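Local coordinates for methylxanthine N1-demethylase NdmA (Pseudomonas putida, PDB 6ICN), which catalyses the NADH-dependent N1-demethylation of caffeine to theobromine and formaldehyde, the first step of caffeine degradation, as a Rieske-type non-heme iron oxygenase, at residues 27-33 with 342-346; 177-181 with 318-323. One frame throughout, in Å; residues are numbered along the deposited sequence.

Contact 1 (27-33 with 342-346); sequences EREYLRH and LKEAH
Tyr30 sits against one side of the 342-346 segment of helix 330-348 and forms the tight part of this contact. Its CB lies 3.6 Å from His346 CB, and its CA stands over the face of the imidazole, 4.0 Å from the His346 ring centroid. The phenol ring meets the helix with one face. Lys343 CB makes a CH-pi contact over that face, 4.2 Å from the Tyr30 ring centroid. Leu31 CD2 covers the opposite face, so the phenol is held between its own neighbour and the helix. With CG of Tyr30 between the backbone N and the carbonyl carbon (chi1 83°), the ring takes Lys343 CA and CB over one face. Leu342 CB meets Tyr30 CE2 at 4.0 Å, the two side chains at about a right angle.

The fold element here is the N-terminal segment just before strand 35-40, the edge strand of the six-stranded sheet. It packs on the long helix 330-348. Phe353 of the following helix 350-358 touches both Leu342 and His346.

The Lys343 chain runs out extended and bends only at its last torsion. NZ then reaches Glu27 OE2 at 2.7 Å from above the carboxylate plane, in a salt bridge. Glu27 is exposed, so this end faces solvent. Beyond the Tyr30 packing, a water bridges three side chains. It lies 2.7 Å from His346 NE2 and 2.8 Å from His33 NE2, and it donates to Glu29 OE2. The two imidazoles are inclined at 60°, and Phe149 stacks on His33.

Contact 2 (177-181 with 318-323); sequences ATAER and DAPADE
Arg181 crosses from the start of helix 179-186 to the loop 318-323 and carries most of this contact. Its CB points toward the loop, and CG is anti to the carbonyl carbon. The chain bends at chi2 (-127°), then runs out nearly straight through CD to NE. NE donates to the carbonyl of Lys317, just before the loop segment. CZ lies 3.8 Å from Ala319 CA, and Ala319 CB sits over one face of the guanidinium toward its rim. NH1 and NH2 together grip a single oxygen, Glu323 OE1. The NH1 to Glu323 OE1 bond is 3.0 Å and uses the syn lone pair. NH2 also meets that oxygen on the syn side, but 33° out of the carboxylate plane. The oxygen lies in the guanidinium plane, while the two flat groups are turned 43° from each other. NH2 has a further partner in the carbonyl of Pro316.

Thr178 is the N-cap of the helix. Its OG1 accepts from Arg181 N at 3.2 Å and donates to a water 2.8 Å away. That water in turn donates to Glu180 OE1 and, at 2.7 Å, to Asp318 OD1. It thus bridges two acidic groups whose nearest oxygens, Glu180 OE1 and Asp318 OD1, are 4.6 Å apart. The type I turn from Pro320 to Glu323 brings the glutamate back toward Arg181.

Glu323 OE1 also hydrogen-bonds to Ser84 OG of the second subunit, whose predicted cluster ligand His82 packs on Glu323. Asp322 forms a salt bridge with Arg79 of that subunit. OE2 of Glu323 pairs with Arg336 of helix 330-348. With arginines at both oxygens, this glutamate is probably kept ionised, and the loop meets the cluster-bearing region of the second subunit through polar contacts.

The centres of contacts 1 and 2 are about 16 Å apart. Along the chain, 177-181 and 318-323 both fall between 27-33 and 342-346, so contact 2 is nested inside the loop that contact 1 closes. Helix 330-348 relates them: contact 1 uses its later turns, and contact 2 touches it through Arg336 and Leu339. The two also meet directly, by a salt bridge from Arg28 NH1 to Glu180 OE1. Contact 1 joins the N-terminal segment to this helix. Contact 2 joins a helix of the catalytic domain to a loop at the subunit interface. Only contact 2 reaches the second subunit; contact 1 stays within the chain.

Contact 1 (27-33 with 342-346)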
loop_
_atom_site.group_PDB
_atom_site.type_symbol
_atom_site.label_atom_id
_atom_site.label_comp_id
_atom_site.label_asym_id
_atom_site.label_seq_id
_atom_site.Cartn_x
_atom_site.Cartn_y
_atom_site.Cartn_z
ATOM N N GLU A 27 -16.022 -9.194 -35.954
ATOM C CA GLU A 27 -17.358 -9.062 -35.382
ATOM C C GLU A 27 -17.735 -7.616 -35.097
ATOM O O GLU A 27 -18.921 -7.273 -35.149
ATOM C CB GLU A 27 -17.433 -9.860 -34.077
ATOM C CG GLU A 27 -17.340 -11.370 -34.240
ATOM C CD GLU A 27 -18.603 -11.969 -34.857
ATOM O OE1 GLU A 27 -19.674 -11.900 -34.201
ATOM O OE2 GLU A 27 -18.523 -12.496 -35.992
ATOM N N ARG A 28 -16.752 -6.762 -34.807
ATOM C CA ARG A 28 -16.996 -5.466 -34.189
ATOM C C ARG A 28 -16.911 -4.316 -35.166
ATOM O O ARG A 28 -17.184 -3.177 -34.782
ATOM C CB ARG A 28 -15.989 -5.233 -33.052
ATOM C CG ARG A 28 -15.986 -6.349 -32.011
ATOM C CD ARG A 28 -15.774 -5.771 -30.582
ATOM N NE ARG A 28 -17.029 -5.664 -29.864
ATOM C CZ ARG A 28 -17.215 -4.902 -28.783
ATOM N NH1 ARG A 28 -18.410 -4.857 -28.160
ATOM N NH2 ARG A 28 -16.219 -4.157 -28.317
ATOM N N GLU A 29 -16.515 -4.587 -36.407
ATOM C CA GLU A 29 -16.285 -3.507 -37.353
ATOM C C GLU A 29 -17.527 -2.640 -37.514
ATOM O O GLU A 29 -17.431 -1.410 -37.596
ATOM C CB GLU A 29 -15.837 -4.098 -38.693
ATOM C CG GLU A 29 -15.738 -3.111 -39.825
ATOM C CD GLU A 29 -14.468 -2.280 -39.788
ATOM O OE1 GLU A 29 -13.564 -2.582 -38.968
ATOM O OE2 GLU A 29 -14.375 -1.324 -40.596
ATOM N N TYR A 30 -18.711 -3.261 -37.520
ATOM C CA TYR A 30 -19.930 -2.507 -37.777
ATOM C C TYR A 30 -20.171 -1.444 -36.710
ATOM O O TYR A 30 -20.770 -0.405 -37.002
ATOM C CB TYR A 30 -21.134 -3.461 -37.903
ATOM C CG TYR A 30 -21.783 -3.899 -36.601
ATOM C CD1 TYR A 30 -21.197 -4.876 -35.793
ATOM C CD2 TYR A 30 -22.985 -3.357 -36.196
ATOM C CE1 TYR A 30 -21.796 -5.272 -34.608
ATOM C CE2 TYR A 30 -23.607 -3.752 -35.019
ATOM C CZ TYR A 30 -22.993 -4.704 -34.224
ATOM O OH TYR A 30 -23.596 -5.096 -33.052
ATOM N N LEU A 31 -19.683 -1.660 -35.479
ATOM C CA LEU A 31 -19.882 -0.666 -34.426
ATOM C C LEU A 31 -19.153 0.649 -34.700
ATOM O O LEU A 31 -19.540 1.676 -34.137
ATOM C CB LEU A 31 -19.434 -1.240 -33.073
ATOM C CG LEU A 31 -20.285 -2.424 -32.600
ATOM C CD1 LEU A 31 -19.687 -3.030 -31.313
ATOM C CD2 LEU A 31 -21.703 -1.972 -32.348
ATOM N N ARG A 32 -18.121 0.643 -35.552
ATOM C CA ARG A 32 -17.389 1.872 -35.863
ATOM C C ARG A 32 -18.269 2.895 -36.571
ATOM O O ARG A 32 -17.939 4.082 -36.577
ATOM C CB ARG A 32 -16.156 1.563 -36.728
ATOM C CG ARG A 32 -15.135 0.637 -36.058
ATOM C CD ARG A 32 -14.002 0.227 -37.001
ATOM N NE ARG A 32 -13.292 1.377 -37.559
ATOM C CZ ARG A 32 -12.203 1.910 -37.018
ATOM N NH1 ARG A 32 -11.695 1.381 -35.908
ATOM N NH2 ARG A 32 -11.621 2.962 -37.585
ATOM N N HIS A 33 -19.395 2.465 -37.142
ATOM C CA HIS A 33 -20.260 3.379 -37.881
ATOM C C HIS A 33 -21.201 4.181 -37.004
ATOM O O HIS A 33 -21.867 5.086 -37.513
ATOM C CB HIS A 33 -21.061 2.579 -38.927
ATOM C CG HIS A 33 -20.200 2.067 -40.032
ATOM N ND1 HIS A 33 -20.037 2.750 -41.218
ATOM C CD2 HIS A 33 -19.388 0.985 -40.106
ATOM C CE1 HIS A 33 -19.187 2.098 -41.984
ATOM N NE2 HIS A 33 -18.783 1.021 -41.337
ATOM N N LEU A 342 -27.856 -5.984 -38.046
ATOM C CA LEU A 342 -26.998 -4.852 -38.378
ATOM C C LEU A 342 -25.616 -5.324 -38.802
ATOM O O LEU A 342 -25.025 -4.795 -39.756
ATOM C CB LEU A 342 -26.919 -3.889 -37.181
ATOM C CG LEU A 342 -28.211 -3.109 -36.881
ATOM C CD1 LEU A 342 -28.241 -2.503 -35.478
ATOM C CD2 LEU A 342 -28.431 -2.013 -37.947
ATOM N N LYS A 343 -25.080 -6.325 -38.099
ATOM C CA LYS A 343 -23.783 -6.875 -38.459
ATOM C C LYS A 343 -23.813 -7.494 -39.856
ATOM O O LYS A 343 -22.894 -7.282 -40.660
ATOM C CB LYS A 343 -23.369 -7.907 -37.412
ATOM C CG LYS A 343 -22.057 -8.569 -37.700
ATOM C CD LYS A 343 -21.753 -9.616 -36.639
ATOM C CE LYS A 343 -20.498 -10.386 -36.997
ATOM N NZ LYS A 343 -20.795 -11.810 -37.331
ATOM N N GLU A 344 -24.858 -8.266 -40.158
ATOM C CA GLU A 344 -24.968 -8.862 -41.488
ATOM C C GLU A 344 -25.137 -7.795 -42.563
ATOM O O GLU A 344 -24.490 -7.861 -43.616
ATOM C CB GLU A 344 -26.139 -9.848 -41.518
ATOM C CG GLU A 344 -25.906 -11.097 -40.675
ATOM C CD GLU A 344 -24.655 -11.859 -41.096
ATOM O OE1 GLU A 344 -24.011 -12.474 -40.217
ATOM O OE2 GLU A 344 -24.314 -11.825 -42.308
ATOM N N ALA A 345 -25.987 -6.800 -42.305
ATOM C CA ALA A 345 -26.224 -5.744 -43.285
ATOM C C ALA A 345 -24.969 -4.915 -43.536
ATOM O O ALA A 345 -24.716 -4.491 -44.671
ATOM C CB ALA A 345 -27.373 -4.859 -42.823
ATOM N N HIS A 346 -24.170 -4.658 -42.493
ATOM C CA HIS A 346 -22.915 -3.945 -42.708
ATOM C C HIS A 346 -22.040 -4.651 -43.747
ATOM O O HIS A 346 -21.391 -3.995 -44.571
ATOM C CB HIS A 346 -22.170 -3.791 -41.376
ATOM C CG HIS A 346 -20.727 -3.431 -41.530
ATOM N ND1 HIS A 346 -19.727 -4.376 -41.604
ATOM C CD2 HIS A 346 -20.114 -2.225 -41.644
ATOM C CE1 HIS A 346 -18.560 -3.772 -41.744
ATOM N NE2 HIS A 346 -18.769 -2.468 -41.776
HETATM O O HOH W 1 -16.901 -0.663 -42.465
#

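Contact 2 (177-181 with 318-323)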
loop_
_atom_site.group_PDB
_atom_site.type_symbol
_atom_site.label_atom_id
_atom_site.label_comp_id
_atom_site.label_asym_id
_atom_site.label_seq_id
_atom_site.Cartn_x
_atom_site.Cartn_y
_atom_site.Cartn_z
ATOM N N ALA A 177 -17.108 -5.346 -18.384
ATOM C CA ALA A 177 -18.177 -6.023 -19.110
ATOM C C ALA A 177 -18.389 -5.283 -20.420
ATOM O O ALA A 177 -18.052 -4.105 -20.546
ATOM C CB ALA A 177 -19.477 -6.067 -18.304
ATOM N N THR A 178 -18.945 -5.992 -21.401
ATOM C CA THR A 178 -19.152 -5.412 -22.720
ATOM C C THR A 178 -20.378 -4.504 -22.758
ATOM O O THR A 178 -21.279 -4.566 -21.912
ATOM C CB THR A 178 -19.315 -6.509 -23.764
ATOM O OG1 THR A 178 -20.508 -7.263 -23.475
ATOM C CG2 THR A 178 -18.091 -7.414 -23.776
ATOM N N ALA A 179 -20.422 -3.661 -23.798
ATOM C CA ALA A 179 -21.546 -2.744 -23.947
ATOM C C ALA A 179 -22.848 -3.495 -24.202
ATOM O O ALA A 179 -23.899 -3.088 -23.711
ATOM C CB ALA A 179 -21.262 -1.747 -25.068
ATOM N N GLU A 180 -22.793 -4.601 -24.946
ATOM C CA GLU A 180 -23.984 -5.428 -25.144
ATOM C C GLU A 180 -24.509 -5.992 -23.820
ATOM O O GLU A 180 -25.715 -5.942 -23.547
ATOM C CB GLU A 180 -23.671 -6.562 -26.131
ATOM C CG GLU A 180 -23.326 -6.096 -27.556
ATOM C CD GLU A 180 -21.832 -5.749 -27.774
ATOM O OE1 GLU A 180 -21.009 -5.768 -26.807
ATOM O OE2 GLU A 180 -21.460 -5.459 -28.941
ATOM N N ARG A 181 -23.618 -6.536 -22.973
ATOM C CA ARG A 181 -24.098 -7.073 -21.703
ATOM C C ARG A 181 -24.613 -5.962 -20.794
ATOM O O ARG A 181 -25.572 -6.164 -20.040
ATOM C CB ARG A 181 -22.985 -7.887 -21.024
ATOM C CG ARG A 181 -22.611 -9.145 -21.827
ATOM C CD ARG A 181 -22.679 -10.319 -20.927
ATOM N NE ARG A 181 -22.061 -11.547 -21.413
ATOM C CZ ARG A 181 -22.739 -12.683 -21.595
ATOM N NH1 ARG A 181 -24.051 -12.705 -21.401
ATOM N NH2 ARG A 181 -22.101 -13.785 -21.964
ATOM N N ASP A 318 -18.560 -11.940 -24.413
ATOM C CA ASP A 318 -19.580 -11.882 -25.456
ATOM C C ASP A 318 -20.499 -13.086 -25.334
ATOM O O ASP A 318 -20.021 -14.218 -25.219
ATOM C CB ASP A 318 -18.932 -11.882 -26.843
ATOM C CG ASP A 318 -18.005 -10.692 -27.067
ATOM O OD1 ASP A 318 -18.400 -9.550 -26.760
ATOM O OD2 ASP A 318 -16.879 -10.899 -27.563
ATOM N N ALA A 319 -21.808 -12.843 -25.404
ATOM C CA ALA A 319 -22.793 -13.906 -25.210
ATOM C C ALA A 319 -22.680 -14.959 -26.312
ATOM O O ALA A 319 -22.814 -14.621 -27.499
ATOM C CB ALA A 319 -24.207 -13.321 -25.172
ATOM N N PRO A 320 -22.410 -16.215 -25.977
ATOM C CA PRO A 320 -22.348 -17.271 -26.992
ATOM C C PRO A 320 -23.733 -17.812 -27.330
ATOM O O PRO A 320 -24.739 -17.533 -26.669
ATOM C CB PRO A 320 -21.490 -18.365 -26.343
ATOM C CG PRO A 320 -21.066 -17.827 -24.993
ATOM C CD PRO A 320 -21.994 -16.703 -24.652
ATOM N N ALA A 321 -23.751 -18.639 -28.377
ATOM C CA ALA A 321 -24.990 -19.239 -28.855
ATOM C C ALA A 321 -25.601 -20.219 -27.862
ATOM O O ALA A 321 -26.784 -20.560 -27.995
ATOM C CB ALA A 321 -24.735 -19.941 -30.190
ATOM N N ASP A 322 -24.842 -20.675 -26.862
ATOM C CA ASP A 322 -25.388 -21.684 -25.969
ATOM C C ASP A 322 -26.226 -21.110 -24.833
ATOM O O ASP A 322 -26.787 -21.896 -24.058
ATOM C CB ASP A 322 -24.270 -22.590 -25.410
ATOM C CG ASP A 322 -23.229 -21.832 -24.580
ATOM O OD1 ASP A 322 -23.326 -20.592 -24.460
ATOM O OD2 ASP A 322 -22.289 -22.494 -24.071
ATOM N N GLU A 323 -26.369 -19.788 -24.716
ATOM C CA GLU A 323 -27.216 -19.268 -23.647
ATOM C C GLU A 323 -28.672 -19.649 -23.885
ATOM O O GLU A 323 -29.150 -19.713 -25.025
ATOM C CB GLU A 323 -27.058 -17.754 -23.514
ATOM C CG GLU A 323 -25.664 -17.378 -22.981
ATOM C CD GLU A 323 -25.487 -15.901 -22.631
ATOM O OE1 GLU A 323 -24.511 -15.583 -21.907
ATOM O OE2 GLU A 323 -26.304 -15.064 -23.077
HETATM O O HOH W 2 -20.722 -8.511 -26.004
#